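Local coordinates for isochorismatase family protein family (Burkholderia thailandensis, PDB 3TXY), which is of unknown function but belongs to the isochorismatase-like cysteine-hydrolase family, to which hydrolase activity is generally assigned, at residues T9-V14 and G125-V130; L21-V26 and W88-P93; G36-K41 and A160-S165; H107-F112 and V140-R145. All blocks are in the same frame, centred on the assembly; numbering follows the deposited sequence.

Contact 1. Residues T9-V14 and G125-V130; sequences TLNPTV and GITDIV
Val14 and Asp128 form a parallel bridge, CA of Val14 lying 4.6 Å from CA of Asp128, where strands 14-19 and 128-134 set out side by side in the parallel sheet of the alpha/beta isochorismatase fold. Just before the bridge, O of Thr13, the centre of an inverse gamma turn, accepts two backbone bonds, from Thr127 N at 2.9 Å and from Asp128 N at 3.2 Å. The Asp128 carboxylate then grips the incoming chain. Asn11 ND2 meets the syn lone pair of Asp128 OD1 at 2.9 Å, nearly straight at 173°, although the amide and carboxylate planes stand 75° apart; Asn11 N approaches Asp128 OD2 from above the carboxylate plane at 2.8 Å. Thr127 OG1 donates to Asp128 OD1 from above that plane at 2.7 Å, and Asn153 of the next strand binds the same oxygen, so OD1 has three donors. Below the polar layer, Val130 CG2 touches Val14 CG2 and Leu10 CD2, the Leu10 and Val130 side chains crossing at about a right angle; Phe49 and Leu193 pack around this apolar patch. One water donates to both Thr9 O and Asp128 OD2, 2.6 Å from the latter.

Contact 2. Residues L21-V26 and W88-P93; sequences LQNGIV and WSAFAP
The indole of Trp88 takes NE2 of Gln22 over one face, 3.3 Å above the ring plane and displaced toward the rim on the six-membered side, with the amide standing 79° to the ring. At the indole edge, in plane, a water accepts from Trp88 NE1 at 3.1 Å and donates to Gly24 O at 2.8 Å. CA of Gly24 comes obliquely to Trp88 CD1, at 3.3 Å. The second ring, that of Phe91, has Leu21 O at its edge, in plane, and beyond this contact it meets the ring of His60. Gln22 reaches the indole because its CG is set between the backbone N and the carbonyl carbon (chi1 67°), after which the chain runs extended. NE2 also bonds Trp88 O at 3.2 Å, bent and from above the carbonyl plane, while OE1 accepts from Thr61 N, which fixes the amide at both ends. Gly24 N reaches the same Trp88 O from the opposite face of that plane, at 3.1 Å. Segment 21-26 is the loop that follows strand 14-19 of the isochorismatase fold, and a single backbone bridge joins it to 88-93, CA of Gln22 lying 4.1 Å from CA of Phe91. Backbone bonds flank this bridge: Asn23 N donates to Ala90 O at 2.9 Å, and Ala92 N gives an almost straight bond (175°) to Leu21 O. The Asn23 amide lies beside Ala90 CB, its ND2 donating to Glu87 O, and its OD1 faces CA of Ala92 and CD of Pro93.

Contact 3. Residues G36-K41 and A160-S165; sequences GDVVAK and AVSTWS
Ser162 OG, hydrogen-bonded to Gln33 O, meets CG2 of Val38 at 3.5 Å, so the buried hydroxyl has its polar partner outside this contact and offers Val38 only packing. No hydrogen bond joins the two segments. Val38 instead sets its two methyls against successive parts of the strand: CG1, anti to the backbone N (chi1 173°), presses on Ala160 O at 3.3 Å, and CG2 takes the Ser162 side. One helical turn on, Lys41 lays the base of its chain over Ala160, CB and CG of Lys41 each lying 3.9 Å from Ala160 CB. Its chain bends at chi2 and chi3 and carries the ammonium away from the strand, where it makes a long, weak ion pair with Glu44. This is helix-on-sheet packing of an alpha/beta fold, with helix 35-51 lying on one side of strand 153-162 near a corner in the chain at Ala160. Val161 points away from that helix and touches Thr136 of helix 136-149, while Ala160 bonds through its backbone to Gly133 of the adjacent strand 128-134. Beyond the strand, Trp164 makes a cation-pi contact with Lys179 of the second subunit, and Ser165 N-caps helix 166-180.

Contact 4. Residues H107-F112 and V140-R145; sequences HQWGAF and VESTAR
Gly110 CA lies 3.8 Å from Ser142 CB, where the backbones of the loop and of helix 136-149 come nearest, at the tight centre of the contact. Next to it Thr143 OG1 accepts from Ala111 N at 3.0 Å through a bent bond (142°). The same hydroxyl bonds Gly139 O one turn back in the helix, so it links helix and loop. Thr143 CG2, anti to the backbone N, touches both Ala111 CB and Phe112 CE2, and the Phe112 ring turns its edge to Thr143 O with CE2 3.5 Å from that oxygen. Inside the loop, Gln108 NE2 donates to Gly110 O at 2.8 Å and also to Thr113 O, bracing the loop internally. The Trp109 side is looser between the two segments: the partly exposed indole offers only its edge, CE3 lying 3.7 Å from Ser142 OG. The second subunit covers this side, its Tyr148 meeting the indole ring and its Glu149 accepting from Gly110 N. Ser142 OG has its main partner in Arg145 of that subunit, and the pairing is reciprocal. An intrahelical salt bridge joins Arg145 to Glu141. The loop that follows strand 102-106 is thus wedged between helix 117-123, which touches Ala111 and Phe112, and helix 136-149; Glu141 and Arg145 of the latter pack on helix 166-180, and the second subunit meets both helix 136-149 and the loop.

In the fold
Contacts 1 and 2 lie on opposite sides of the chain's centre, about 26 Å apart between centres. Contacts 2 and 3 touch: Leu21 CD2 packs on Val38 CG1 at 3.6 Å, and Val26 and Ala92 both meet Val39, so helix 35-51 joins them across centres about 13 Å apart. Contact 3 reaches contact 4 through Val161 CG1 and Val140 CG1, 4.0 Å apart. A bound 1,2-ethanediol, probably from the crystallisation liquor, lies about 5 Å from the Ile25 side chain of contact 2. Gly139, just before 140-145, probably stands where cysteine hydrolases of this family carry the nucleophilic cysteine, so the assigned hydrolase activity is uncertain.

Contact 1. Residues T9-V14 and G125-V130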
loop_
_atom_site.group_PDB
_atom_site.type_symbol
_atom_site.label_atom_id
_atom_site.label_comp_id
_atom_site.label_asym_id
_atom_site.label_seq_id
_atom_site.Cartn_x
_atom_site.Cartn_y
_atom_site.Cartn_z
ATOM N N THR A 9 1.655 -10.399 19.928
ATOM C CA THR A 9 1.905 -9.454 20.993
ATOM C C THR A 9 1.046 -8.220 20.769
ATOM O O THR A 9 1.103 -7.612 19.682
ATOM C CB THR A 9 3.368 -8.998 21.014
ATOM O OG1 THR A 9 4.227 -10.135 21.172
ATOM C CG2 THR A 9 3.584 -8.027 22.161
ATOM N N LEU A 10 0.260 -7.857 21.788
ATOM C CA LEU A 10 -0.617 -6.698 21.705
ATOM C C LEU A 10 -0.471 -5.798 22.917
ATOM O O LEU A 10 -0.556 -6.273 24.060
ATOM C CB LEU A 10 -2.092 -7.132 21.628
ATOM C CG LEU A 10 -2.675 -7.720 20.349
ATOM C CD1 LEU A 10 -4.129 -8.040 20.639
ATOM C CD2 LEU A 10 -2.538 -6.745 19.194
ATOM N N ASN A 11 -0.316 -4.496 22.673
ATOM C CA ASN A 11 -0.478 -3.493 23.728
ATOM C C ASN A 11 -1.952 -3.362 24.118
ATOM O O ASN A 11 -2.826 -3.689 23.308
ATOM C CB ASN A 11 0.072 -2.151 23.247
ATOM C CG ASN A 11 1.557 -2.201 23.022
ATOM O OD1 ASN A 11 2.313 -2.416 23.973
ATOM N ND2 ASN A 11 1.994 -2.014 21.776
ATOM N N PRO A 12 -2.248 -2.888 25.353
ATOM C CA PRO A 12 -3.648 -2.706 25.768
ATOM C C PRO A 12 -4.431 -1.697 24.928
ATOM O O PRO A 12 -5.658 -1.756 24.856
ATOM C CB PRO A 12 -3.540 -2.173 27.202
ATOM C CG PRO A 12 -2.158 -2.459 27.644
ATOM C CD PRO A 12 -1.295 -2.537 26.418
ATOM N N THR A 13 -3.691 -0.753 24.361
ATOM C CA THR A 13 -4.204 0.340 23.548
ATOM C C THR A 13 -4.419 -0.148 22.114
ATOM O O THR A 13 -3.685 0.228 21.187
ATOM C CB THR A 13 -3.200 1.509 23.616
ATOM O OG1 THR A 13 -1.845 1.027 23.431
ATOM C CG2 THR A 13 -3.303 2.175 24.968
ATOM N N VAL A 14 -5.414 -1.015 21.958
ATOM C CA VAL A 14 -5.675 -1.701 20.703
ATOM C C VAL A 14 -7.111 -1.471 20.218
ATOM O O VAL A 14 -8.037 -1.451 21.008
ATOM C CB VAL A 14 -5.392 -3.228 20.815
ATOM C CG1 VAL A 14 -6.360 -3.899 21.783
ATOM C CG2 VAL A 14 -5.434 -3.893 19.439
ATOM N N GLY A 125 -6.047 7.209 21.706
ATOM C CA GLY A 125 -4.804 6.717 22.285
ATOM C C GLY A 125 -4.368 5.358 21.774
ATOM O O GLY A 125 -3.689 4.641 22.476
ATOM N N ILE A 126 -4.759 5.003 20.547
ATOM C CA ILE A 126 -4.541 3.645 20.032
ATOM C C ILE A 126 -3.167 3.481 19.376
ATOM O O ILE A 126 -2.762 4.297 18.541
ATOM C CB ILE A 126 -5.626 3.271 19.007
ATOM C CG1 ILE A 126 -7.017 3.308 19.663
ATOM C CG2 ILE A 126 -5.329 1.916 18.376
ATOM C CD1 ILE A 126 -7.197 2.393 20.867
ATOM N N THR A 127 -2.459 2.417 19.751
ATOM C CA THR A 127 -1.133 2.136 19.211
ATOM C C THR A 127 -1.115 0.901 18.302
ATOM O O THR A 127 -0.219 0.765 17.474
ATOM C CB THR A 127 -0.130 1.893 20.352
ATOM O OG1 THR A 127 -0.570 0.765 21.117
ATOM C CG2 THR A 127 -0.034 3.127 21.249
ATOM N N ASP A 128 -2.112 0.015 18.463
ATOM C CA ASP A 128 -2.147 -1.288 17.832
ATOM C C ASP A 128 -3.496 -1.414 17.105
ATOM O O ASP A 128 -4.537 -1.037 17.654
ATOM C CB ASP A 128 -2.074 -2.414 18.882
ATOM C CG ASP A 128 -0.712 -2.515 19.600
ATOM O OD1 ASP A 128 -0.032 -1.481 19.812
ATOM O OD2 ASP A 128 -0.348 -3.653 19.995
ATOM N N ILE A 129 -3.482 -1.932 15.883
ATOM C CA ILE A 129 -4.734 -2.246 15.187
ATOM C C ILE A 129 -4.807 -3.722 14.814
ATOM O O ILE A 129 -3.819 -4.326 14.384
ATOM C CB ILE A 129 -5.059 -1.327 13.972
ATOM C CG1 ILE A 129 -4.105 -1.523 12.791
ATOM C CG2 ILE A 129 -5.083 0.140 14.389
ATOM C CD1 ILE A 129 -4.548 -0.742 11.550
ATOM N N VAL A 130 -5.989 -4.290 15.025
ATOM C CA VAL A 130 -6.317 -5.632 14.596
ATOM C C VAL A 130 -7.240 -5.485 13.395
ATOM O O VAL A 130 -8.318 -4.901 13.486
ATOM C CB VAL A 130 -6.942 -6.455 15.738
ATOM C CG1 VAL A 130 -7.512 -7.776 15.208
ATOM C CG2 VAL A 130 -5.886 -6.673 16.824
HETATM O O HOH W 1 2.010 -4.780 19.586
#

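Contact 2. Residues L21-V26 and W88-P93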
loop_
_atom_site.group_PDB
_atom_site.type_symbol
_atom_site.label_atom_id
_atom_site.label_comp_id
_atom_site.label_asym_id
_atom_site.label_seq_id
_atom_site.Cartn_x
_atom_site.Cartn_y
_atom_site.Cartn_z
ATOM N N LEU A 21 -17.071 -4.548 5.154
ATOM C CA LEU A 21 -18.048 -5.608 5.428
ATOM C C LEU A 21 -19.460 -5.061 5.190
ATOM O O LEU A 21 -20.306 -4.945 6.102
ATOM C CB LEU A 21 -17.820 -6.210 6.804
ATOM C CG LEU A 21 -16.424 -6.817 7.013
ATOM C CD1 LEU A 21 -16.317 -7.396 8.431
ATOM C CD2 LEU A 21 -16.110 -7.897 5.986
ATOM N N GLN A 22 -19.672 -4.736 3.917
ATOM C CA GLN A 22 -20.874 -4.108 3.412
ATOM C C GLN A 22 -21.578 -5.026 2.415
ATOM O O GLN A 22 -20.947 -5.893 1.787
ATOM C CB GLN A 22 -20.534 -2.757 2.775
ATOM C CG GLN A 22 -19.694 -2.824 1.507
ATOM C CD GLN A 22 -19.071 -1.486 1.176
ATOM O OE1 GLN A 22 -18.252 -0.995 1.920
ATOM N NE2 GLN A 22 -19.484 -0.890 0.081
ATOM N N ASN A 23 -22.887 -4.834 2.265
ATOM C CA ASN A 23 -23.707 -5.740 1.472
ATOM C C ASN A 23 -23.125 -6.054 0.088
ATOM O O ASN A 23 -23.129 -7.205 -0.359
ATOM C CB ASN A 23 -25.110 -5.157 1.294
ATOM C CG ASN A 23 -25.870 -5.040 2.603
ATOM O OD1 ASN A 23 -25.784 -5.920 3.466
ATOM N ND2 ASN A 23 -26.651 -3.963 2.743
ATOM N N GLY A 24 -22.622 -5.032 -0.596
ATOM C CA GLY A 24 -22.145 -5.204 -1.960
ATOM C C GLY A 24 -20.826 -5.957 -2.104
ATOM O O GLY A 24 -20.450 -6.347 -3.198
ATOM N N ILE A 25 -20.110 -6.131 -1.003
ATOM C CA ILE A 25 -18.795 -6.756 -1.023
ATOM C C ILE A 25 -18.825 -8.127 -0.327
ATOM O O ILE A 25 -18.204 -9.072 -0.808
ATOM C CB ILE A 25 -17.740 -5.779 -0.435
ATOM C CG1 ILE A 25 -17.625 -4.555 -1.362
ATOM C CG2 ILE A 25 -16.370 -6.445 -0.254
ATOM C CD1 ILE A 25 -16.884 -3.359 -0.760
ATOM N N VAL A 26 -19.581 -8.260 0.757
ATOM C CA VAL A 26 -19.647 -9.559 1.438
ATOM C C VAL A 26 -20.286 -10.663 0.577
ATOM O O VAL A 26 -20.096 -11.843 0.860
ATOM C CB VAL A 26 -20.334 -9.473 2.818
ATOM C CG1 VAL A 26 -19.603 -8.483 3.707
ATOM C CG2 VAL A 26 -21.811 -9.107 2.679
ATOM N N TRP A 88 -25.687 -0.978 -1.391
ATOM C CA TRP A 88 -24.367 -1.470 -1.715
ATOM C C TRP A 88 -23.347 -1.152 -0.626
ATOM O O TRP A 88 -22.482 -1.981 -0.322
ATOM C CB TRP A 88 -23.935 -0.933 -3.079
ATOM C CG TRP A 88 -22.571 -1.430 -3.475
ATOM C CD1 TRP A 88 -22.242 -2.630 -4.096
ATOM C CD2 TRP A 88 -21.293 -0.726 -3.307
ATOM N NE1 TRP A 88 -20.883 -2.726 -4.279
ATOM C CE2 TRP A 88 -20.260 -1.621 -3.833
ATOM C CE3 TRP A 88 -20.917 0.510 -2.786
ATOM C CZ2 TRP A 88 -18.912 -1.261 -3.844
ATOM C CZ3 TRP A 88 -19.564 0.851 -2.769
ATOM C CH2 TRP A 88 -18.583 -0.012 -3.291
ATOM N N SER A 89 -23.466 0.026 -0.015
ATOM C CA SER A 89 -22.511 0.480 1.020
ATOM C C SER A 89 -23.001 0.314 2.469
ATOM O O SER A 89 -22.234 0.619 3.414
ATOM C CB SER A 89 -22.125 1.945 0.783
ATOM O OG SER A 89 -23.256 2.798 0.796
ATOM N N ALA A 90 -24.238 -0.168 2.654
ATOM C CA ALA A 90 -24.785 -0.460 3.991
ATOM C C ALA A 90 -24.052 -1.652 4.616
ATOM O O ALA A 90 -23.727 -2.608 3.926
ATOM C CB ALA A 90 -26.295 -0.758 3.919
ATOM N N PHE A 91 -23.818 -1.612 5.925
ATOM C CA PHE A 91 -23.140 -2.727 6.596
ATOM C C PHE A 91 -24.001 -3.985 6.578
ATOM O O PHE A 91 -25.242 -3.920 6.647
ATOM C CB PHE A 91 -22.755 -2.361 8.032
ATOM C CG PHE A 91 -21.671 -1.338 8.112
ATOM C CD1 PHE A 91 -20.375 -1.672 7.757
ATOM C CD2 PHE A 91 -21.937 -0.040 8.524
ATOM C CE1 PHE A 91 -19.362 -0.723 7.807
ATOM C CE2 PHE A 91 -20.922 0.909 8.602
ATOM C CZ PHE A 91 -19.636 0.562 8.232
ATOM N N ALA A 92 -23.334 -5.125 6.457
ATOM C CA ALA A 92 -24.008 -6.416 6.563
ATOM C C ALA A 92 -24.747 -6.475 7.907
ATOM O O ALA A 92 -24.137 -6.249 8.948
ATOM C CB ALA A 92 -22.975 -7.526 6.481
ATOM N N PRO A 93 -26.066 -6.776 7.902
ATOM C CA PRO A 93 -26.793 -6.858 9.189
ATOM C C PRO A 93 -26.136 -7.778 10.235
ATOM O O PRO A 93 -26.141 -7.451 11.423
ATOM C CB PRO A 93 -28.172 -7.384 8.789
ATOM C CG PRO A 93 -28.336 -6.982 7.360
ATOM C CD PRO A 93 -26.956 -6.971 6.747
HETATM O O HOH W 2 -18.812 -4.925 -4.936
#

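Contact 3. Residues G36-K41 and A160-S165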
loop_
_atom_site.group_PDB
_atom_site.type_symbol
_atom_site.label_atom_id
_atom_site.label_comp_id
_atom_site.label_asym_id
_atom_site.label_seq_id
_atom_site.Cartn_x
_atom_site.Cartn_y
_atom_site.Cartn_z
ATOM N N GLY A 36 -19.655 -14.171 4.571
ATOM C CA GLY A 36 -20.430 -14.460 5.786
ATOM C C GLY A 36 -19.566 -14.879 6.962
ATOM O O GLY A 36 -19.771 -14.424 8.089
ATOM N N ASP A 37 -18.578 -15.728 6.709
ATOM C CA ASP A 37 -17.649 -16.144 7.764
ATOM C C ASP A 37 -16.780 -14.991 8.231
ATOM O O ASP A 37 -16.468 -14.891 9.422
ATOM C CB ASP A 37 -16.728 -17.269 7.292
ATOM C CG ASP A 37 -17.457 -18.582 7.053
ATOM O OD1 ASP A 37 -18.612 -18.757 7.505
ATOM O OD2 ASP A 37 -16.844 -19.451 6.390
ATOM N N VAL A 38 -16.368 -14.128 7.304
ATOM C CA VAL A 38 -15.559 -12.971 7.682
ATOM C C VAL A 38 -16.383 -12.046 8.567
ATOM O O VAL A 38 -15.900 -11.551 9.576
ATOM C CB VAL A 38 -15.042 -12.196 6.454
ATOM C CG1 VAL A 38 -14.361 -10.916 6.886
ATOM C CG2 VAL A 38 -14.118 -13.077 5.627
ATOM N N VAL A 39 -17.637 -11.832 8.185
ATOM C CA VAL A 39 -18.575 -11.048 8.989
ATOM C C VAL A 39 -18.747 -11.669 10.376
ATOM O O VAL A 39 -18.634 -10.981 11.384
ATOM C CB VAL A 39 -19.944 -10.888 8.282
ATOM C CG1 VAL A 39 -20.983 -10.270 9.233
ATOM C CG2 VAL A 39 -19.795 -10.032 7.028
ATOM N N ALA A 40 -18.975 -12.978 10.431
ATOM C CA ALA A 40 -19.224 -13.655 11.721
ATOM C C ALA A 40 -18.022 -13.548 12.643
ATOM O O ALA A 40 -18.149 -13.240 13.826
ATOM C CB ALA A 40 -19.561 -15.119 11.496
ATOM N N LYS A 41 -16.843 -13.808 12.085
ATOM C CA LYS A 41 -15.607 -13.778 12.866
ATOM C C LYS A 41 -15.353 -12.392 13.414
ATOM O O LYS A 41 -14.904 -12.215 14.554
ATOM C CB LYS A 41 -14.454 -14.135 11.959
ATOM C CG LYS A 41 -13.303 -14.760 12.664
ATOM C CD LYS A 41 -13.550 -16.244 12.781
ATOM C CE LYS A 41 -13.769 -16.642 14.205
ATOM N NZ LYS A 41 -13.890 -18.128 14.207
ATOM N N ALA A 160 -10.212 -13.971 9.202
ATOM C CA ALA A 160 -11.196 -12.915 8.992
ATOM C C ALA A 160 -10.766 -11.925 7.919
ATOM O O ALA A 160 -11.219 -10.781 7.931
ATOM C CB ALA A 160 -11.509 -12.199 10.307
ATOM N N VAL A 161 -9.899 -12.365 7.008
ATOM C CA VAL A 161 -9.622 -11.677 5.755
ATOM C C VAL A 161 -9.737 -12.696 4.614
ATOM O O VAL A 161 -9.233 -13.827 4.731
ATOM C CB VAL A 161 -8.242 -10.962 5.727
ATOM C CG1 VAL A 161 -8.179 -9.885 6.816
ATOM C CG2 VAL A 161 -7.060 -11.936 5.862
ATOM N N SER A 162 -10.403 -12.295 3.528
ATOM C CA SER A 162 -10.549 -13.148 2.351
ATOM C C SER A 162 -10.336 -12.359 1.073
ATOM O O SER A 162 -10.403 -11.123 1.051
ATOM C CB SER A 162 -11.906 -13.858 2.350
ATOM O OG SER A 162 -12.005 -14.738 3.450
ATOM N N THR A 163 -10.058 -13.090 0.008
ATOM C CA THR A 163 -9.691 -12.481 -1.264
ATOM C C THR A 163 -10.053 -13.405 -2.433
ATOM O O THR A 163 -10.817 -14.356 -2.252
ATOM C CB THR A 163 -8.209 -12.037 -1.239
ATOM O OG1 THR A 163 -7.928 -11.232 -2.381
ATOM C CG2 THR A 163 -7.218 -13.218 -1.150
ATOM N N TRP A 164 -9.555 -13.108 -3.631
ATOM C CA TRP A 164 -10.087 -13.761 -4.839
ATOM C C TRP A 164 -9.485 -15.107 -5.162
ATOM O O TRP A 164 -10.009 -15.832 -6.027
ATOM C CB TRP A 164 -9.936 -12.848 -6.059
ATOM C CG TRP A 164 -8.497 -12.540 -6.374
ATOM C CD1 TRP A 164 -7.585 -13.326 -7.066
ATOM C CD2 TRP A 164 -7.744 -11.367 -5.953
ATOM N NE1 TRP A 164 -6.364 -12.722 -7.121
ATOM C CE2 TRP A 164 -6.391 -11.543 -6.475
ATOM C CE3 TRP A 164 -8.051 -10.213 -5.249
ATOM C CZ2 TRP A 164 -5.415 -10.596 -6.292
ATOM C CZ3 TRP A 164 -7.047 -9.271 -5.064
ATOM C CH2 TRP A 164 -5.760 -9.467 -5.561
ATOM N N SER A 165 -8.376 -15.459 -4.525
ATOM C CA SER A 165 -7.763 -16.765 -4.751
ATOM C C SER A 165 -6.936 -17.162 -3.535
ATOM O O SER A 165 -6.541 -16.308 -2.720
ATOM C CB SER A 165 -6.891 -16.756 -6.018
ATOM O OG SER A 165 -5.623 -16.148 -5.784
#

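Contact 4. Residues H107-F112 and V140-R145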
loop_
_atom_site.group_PDB
_atom_site.type_symbol
_atom_site.label_atom_id
_atom_site.label_comp_id
_atom_site.label_asym_id
_atom_site.label_seq_id
_atom_site.Cartn_x
_atom_site.Cartn_y
_atom_site.Cartn_z
ATOM N N HIS A 107 -13.381 6.254 0.125
ATOM C CA HIS A 107 -13.699 6.390 -1.309
ATOM C C HIS A 107 -12.666 5.755 -2.220
ATOM O O HIS A 107 -12.551 6.148 -3.385
ATOM C CB HIS A 107 -13.827 7.867 -1.712
ATOM C CG HIS A 107 -14.723 8.691 -0.816
ATOM N ND1 HIS A 107 -16.031 8.403 -0.621
ATOM C CD2 HIS A 107 -14.472 9.883 -0.121
ATOM C CE1 HIS A 107 -16.572 9.332 0.199
ATOM N NE2 HIS A 107 -15.618 10.247 0.484
ATOM N N GLN A 108 -11.891 4.812 -1.688
ATOM C CA GLN A 108 -10.856 4.071 -2.438
ATOM C C GLN A 108 -10.444 2.850 -1.618
ATOM O O GLN A 108 -11.115 2.535 -0.635
ATOM C CB GLN A 108 -9.657 4.950 -2.769
ATOM C CG GLN A 108 -8.824 5.318 -1.552
ATOM C CD GLN A 108 -9.509 6.322 -0.639
ATOM O OE1 GLN A 108 -9.991 7.355 -1.103
ATOM N NE2 GLN A 108 -9.522 6.037 0.674
ATOM N N TRP A 109 -9.344 2.177 -2.000
ATOM C CA TRP A 109 -8.945 0.915 -1.372
ATOM C C TRP A 109 -8.695 1.049 0.093
ATOM O O TRP A 109 -9.429 0.474 0.910
ATOM C CB TRP A 109 -7.701 0.329 -2.023
ATOM C CG TRP A 109 -7.857 -0.104 -3.457
ATOM C CD1 TRP A 109 -8.960 0.030 -4.291
ATOM C CD2 TRP A 109 -6.808 -0.673 -4.304
ATOM N NE1 TRP A 109 -8.682 -0.457 -5.547
ATOM C CE2 TRP A 109 -7.405 -0.882 -5.622
ATOM C CE3 TRP A 109 -5.495 -1.035 -4.099
ATOM C CZ2 TRP A 109 -6.690 -1.436 -6.668
ATOM C CZ3 TRP A 109 -4.781 -1.584 -5.155
ATOM C CH2 TRP A 109 -5.367 -1.788 -6.408
ATOM N N GLY A 110 -7.669 1.820 0.439
ATOM C CA GLY A 110 -7.228 1.935 1.809
ATOM C C GLY A 110 -8.095 2.843 2.641
ATOM O O GLY A 110 -8.756 3.751 2.118
ATOM N N ALA A 111 -8.070 2.610 3.956
ATOM C CA ALA A 111 -8.994 3.274 4.870
ATOM C C ALA A 111 -8.511 4.577 5.494
ATOM O O ALA A 111 -9.208 5.123 6.349
ATOM C CB ALA A 111 -9.440 2.306 5.973
ATOM N N PHE A 112 -7.348 5.086 5.081
ATOM C CA PHE A 112 -6.842 6.351 5.611
ATOM C C PHE A 112 -7.131 7.563 4.725
ATOM O O PHE A 112 -7.558 8.614 5.221
ATOM C CB PHE A 112 -5.351 6.242 5.840
ATOM C CG PHE A 112 -4.975 5.392 7.017
ATOM C CD1 PHE A 112 -4.940 5.933 8.287
ATOM C CD2 PHE A 112 -4.604 4.059 6.851
ATOM C CE1 PHE A 112 -4.555 5.180 9.376
ATOM C CE2 PHE A 112 -4.218 3.298 7.931
ATOM C CZ PHE A 112 -4.208 3.851 9.201
ATOM N N VAL A 140 -7.724 -4.278 2.680
ATOM C CA VAL A 140 -7.026 -4.712 3.891
ATOM C C VAL A 140 -5.535 -4.368 3.780
ATOM O O VAL A 140 -4.981 -3.684 4.642
ATOM C CB VAL A 140 -7.221 -6.208 4.165
ATOM C CG1 VAL A 140 -6.295 -6.664 5.309
ATOM C CG2 VAL A 140 -8.707 -6.496 4.444
ATOM N N GLU A 141 -4.898 -4.802 2.698
ATOM C CA GLU A 141 -3.451 -4.610 2.557
ATOM C C GLU A 141 -3.045 -3.139 2.480
ATOM O O GLU A 141 -2.058 -2.726 3.088
ATOM C CB GLU A 141 -2.920 -5.363 1.347
ATOM C CG GLU A 141 -1.417 -5.177 1.144
ATOM C CD GLU A 141 -0.826 -6.203 0.205
ATOM O OE1 GLU A 141 -1.457 -7.272 0.008
ATOM O OE2 GLU A 141 0.279 -5.938 -0.335
ATOM N N SER A 142 -3.789 -2.334 1.716
ATOM C CA SER A 142 -3.479 -0.903 1.603
ATOM C C SER A 142 -3.576 -0.212 2.966
ATOM O O SER A 142 -2.744 0.642 3.306
ATOM C CB SER A 142 -4.401 -0.218 0.603
ATOM O OG SER A 142 -4.003 -0.473 -0.741
ATOM N N THR A 143 -4.582 -0.591 3.750
ATOM C CA THR A 143 -4.726 -0.050 5.094
ATOM C C THR A 143 -3.563 -0.514 5.976
ATOM O O THR A 143 -2.994 0.291 6.740
ATOM C CB THR A 143 -6.078 -0.490 5.715
ATOM O OG1 THR A 143 -7.158 -0.072 4.855
ATOM C CG2 THR A 143 -6.249 0.111 7.116
ATOM N N ALA A 144 -3.208 -1.799 5.857
ATOM C CA ALA A 144 -2.103 -2.397 6.617
ATOM C C ALA A 144 -0.764 -1.694 6.301
ATOM O O ALA A 144 -0.017 -1.302 7.206
ATOM C CB ALA A 144 -2.002 -3.891 6.310
ATOM N N ARG A 145 -0.482 -1.536 5.013
ATOM C CA ARG A 145 0.718 -0.839 4.585
ATOM C C ARG A 145 0.812 0.592 5.121
ATOM O O ARG A 145 1.843 1.016 5.621
ATOM C CB ARG A 145 0.772 -0.815 3.066
ATOM C CG ARG A 145 1.193 -2.150 2.470
ATOM C CD ARG A 145 1.189 -2.064 0.947
ATOM N NE ARG A 145 1.544 -3.329 0.308
ATOM C CZ ARG A 145 2.700 -3.606 -0.293
ATOM N NH1 ARG A 145 3.671 -2.705 -0.383
ATOM N NH2 ARG A 145 2.865 -4.809 -0.831
#